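Local atomic coordinates of putative N-acetyl-gamma-glutamyl-phosphate reductase (Arabidopsis thaliana, PDB entry 1XYG), a protein that probably catalyses the NADPH-dependent reduction of N-acetyl-L-glutamyl 5-phosphate to the corresponding 5-semialdehyde in chloroplast arginine biosynthesis. Residues 40-45 with 342-347. Residues are numbered along the deposited sequence; the frame is centred on the assembly and turned at random.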
loop_
_atom_site.group_PDB
_atom_site.type_symbol
_atom_site.label_atom_id
_atom_site.label_comp_id
_atom_site.label_asym_id
_atom_site.label_seq_id
_atom_site.Cartn_x
_atom_site.Cartn_y
_atom_site.Cartn_z
ATOM N N PRO A 40 -32.710 -4.875 7.796
ATOM C CA PRO A 40 -33.847 -5.257 8.631
ATOM C C PRO A 40 -34.862 -6.245 8.059
ATOM O O PRO A 40 -35.556 -6.915 8.821
ATOM C CB PRO A 40 -34.481 -3.909 8.973
ATOM C CG PRO A 40 -34.213 -3.114 7.754
ATOM C CD PRO A 40 -32.766 -3.442 7.470
ATOM N N HIS A 41 -34.945 -6.375 6.739
ATOM C CA HIS A 41 -35.953 -7.268 6.173
ATOM C C HIS A 41 -35.488 -8.414 5.299
ATOM O O HIS A 41 -36.209 -9.399 5.135
ATOM C CB HIS A 41 -36.980 -6.433 5.418
ATOM C CG HIS A 41 -37.560 -5.348 6.255
ATOM N ND1 HIS A 41 -38.294 -5.608 7.390
ATOM C CD2 HIS A 41 -37.419 -4.004 6.193
ATOM C CE1 HIS A 41 -38.578 -4.469 7.996
ATOM N NE2 HIS A 41 -38.058 -3.481 7.291
ATOM N N PHE A 42 -34.297 -8.295 4.726
ATOM C CA PHE A 42 -33.790 -9.355 3.875
ATOM C C PHE A 42 -32.828 -10.249 4.644
ATOM O O PHE A 42 -31.993 -9.774 5.415
ATOM C CB PHE A 42 -33.080 -8.780 2.644
ATOM C CG PHE A 42 -33.968 -7.959 1.741
ATOM C CD1 PHE A 42 -35.353 -7.941 1.916
ATOM C CD2 PHE A 42 -33.410 -7.181 0.723
ATOM C CE1 PHE A 42 -36.169 -7.158 1.093
ATOM C CE2 PHE A 42 -34.214 -6.393 -0.105
ATOM C CZ PHE A 42 -35.597 -6.380 0.080
ATOM N N GLN A 43 -32.952 -11.552 4.424
ATOM C CA GLN A 43 -32.095 -12.521 5.086
ATOM C C GLN A 43 -31.622 -13.590 4.109
ATOM O O GLN A 43 -32.418 -14.172 3.371
ATOM C CB GLN A 43 -32.830 -13.198 6.238
ATOM C CG GLN A 43 -32.058 -14.372 6.812
ATOM C CD GLN A 43 -32.751 -15.012 7.995
ATOM O OE1 GLN A 43 -33.923 -15.393 7.915
ATOM N NE2 GLN A 43 -32.028 -15.144 9.100
ATOM N N VAL A 44 -30.320 -13.846 4.105
ATOM C CA VAL A 44 -29.757 -14.859 3.221
ATOM C C VAL A 44 -30.074 -16.254 3.763
ATOM O O VAL A 44 -29.667 -16.600 4.871
ATOM C CB VAL A 44 -28.226 -14.723 3.114
ATOM C CG1 VAL A 44 -27.677 -15.804 2.189
ATOM C CG2 VAL A 44 -27.858 -13.345 2.593
ATOM N N THR A 45 -30.793 -17.052 2.979
ATOM C CA THR A 45 -31.164 -18.398 3.404
ATOM C C THR A 45 -30.604 -19.474 2.476
ATOM O O THR A 45 -30.646 -20.662 2.791
ATOM C CB THR A 45 -32.705 -18.572 3.478
ATOM O OG1 THR A 45 -33.288 -18.243 2.209
ATOM C CG2 THR A 45 -33.296 -17.686 4.567
ATOM N N ILE A 342 -36.330 -1.578 -3.963
ATOM C CA ILE A 342 -37.515 -1.038 -4.614
ATOM C C ILE A 342 -38.316 -2.083 -5.392
ATOM O O ILE A 342 -39.533 -1.955 -5.536
ATOM C CB ILE A 342 -37.150 0.145 -5.541
ATOM C CG1 ILE A 342 -36.200 -0.309 -6.650
ATOM C CG2 ILE A 342 -36.494 1.257 -4.720
ATOM C CD1 ILE A 342 -35.850 0.793 -7.632
ATOM N N MET A 343 -37.645 -3.118 -5.890
ATOM C CA MET A 343 -38.332 -4.174 -6.629
ATOM C C MET A 343 -39.281 -4.926 -5.701
ATOM O O MET A 343 -40.316 -5.429 -6.134
ATOM C CB MET A 343 -37.320 -5.157 -7.221
ATOM C CG MET A 343 -36.563 -4.622 -8.426
ATOM S SD MET A 343 -35.065 -5.566 -8.761
ATOM C CE MET A 343 -35.721 -6.971 -9.708
ATOM N N LEU A 344 -38.910 -5.005 -4.425
ATOM C CA LEU A 344 -39.720 -5.689 -3.422
ATOM C C LEU A 344 -40.627 -4.738 -2.643
ATOM O O LEU A 344 -41.301 -5.154 -1.697
ATOM C CB LEU A 344 -38.820 -6.462 -2.450
ATOM C CG LEU A 344 -38.146 -7.700 -3.063
ATOM C CD1 LEU A 344 -37.237 -8.417 -2.056
ATOM C CD2 LEU A 344 -39.236 -8.631 -3.543
ATOM N N GLY A 345 -40.638 -3.469 -3.036
ATOM C CA GLY A 345 -41.491 -2.506 -2.369
ATOM C C GLY A 345 -40.960 -1.921 -1.076
ATOM O O GLY A 345 -41.723 -1.324 -0.317
ATOM N N TYR A 346 -39.668 -2.084 -0.807
ATOM C CA TYR A 346 -39.085 -1.520 0.411
ATOM C C TYR A 346 -38.383 -0.197 0.107
ATOM O O TYR A 346 -38.080 0.109 -1.047
ATOM C CB TYR A 346 -38.070 -2.484 1.045
ATOM C CG TYR A 346 -38.645 -3.764 1.617
ATOM C CD1 TYR A 346 -39.051 -4.808 0.785
ATOM C CD2 TYR A 346 -38.823 -3.915 2.996
ATOM C CE1 TYR A 346 -39.624 -5.964 1.306
ATOM C CE2 TYR A 346 -39.402 -5.072 3.532
ATOM C CZ TYR A 346 -39.801 -6.087 2.680
ATOM O OH TYR A 346 -40.408 -7.209 3.193
ATOM N N PRO A 347 -38.111 0.603 1.147
ATOM C CA PRO A 347 -37.440 1.887 0.928
ATOM C C PRO A 347 -36.096 1.649 0.243
ATOM O O PRO A 347 -35.346 0.759 0.634
ATOM C CB PRO A 347 -37.293 2.447 2.343
ATOM C CG PRO A 347 -38.453 1.824 3.076
ATOM C CD PRO A 347 -38.430 0.408 2.570
#
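The neighbouring rings of His-41 and Phe-42 close on that of Tyr-346 to form one aromatic cluster, although almost 300 residues separate the two segments, and no hydrogen bond crosses between them. Phe-42 drives the edge of its ring at one face of Tyr-346 in a T-shaped pair, with planes at 79°. Phe-42 CE1 does the touching, 3.7 Å from Tyr-346 CE1 and over the rim rather than the middle of the tyrosine ring. His-41 takes the CD2-CE2 side of the same tyrosine, its CG 3.3 Å from Tyr-346 CE2, with the two planes inclined by 33°. Phe-42 opens the strand 42-47, at one border of the parallel Rossmann-type sheet of the NAD-binding domain, while Tyr-346 follows the Schellman motif that ends helix 329-343 at Gly-345. Within that turn, next to Gly-345, Leu-344 CD1 packs 3.4 Å from Phe-42 CZ; with CG anti to the carbonyl carbon (chi1 -71°) and chi2 extended, the CD1 branch reaches the phenylalanine. The helix itself adds Leu-337, Leu-340 and Asn-341 around Phe-42, and His-39 stacks on its ring. With an alanine at Tyr-346, the Phe-42 edge would probably lose the face it meets and His-41 would be freer to turn. Ile-17 of the adjoining strand touches both Phe-42 and Tyr-346.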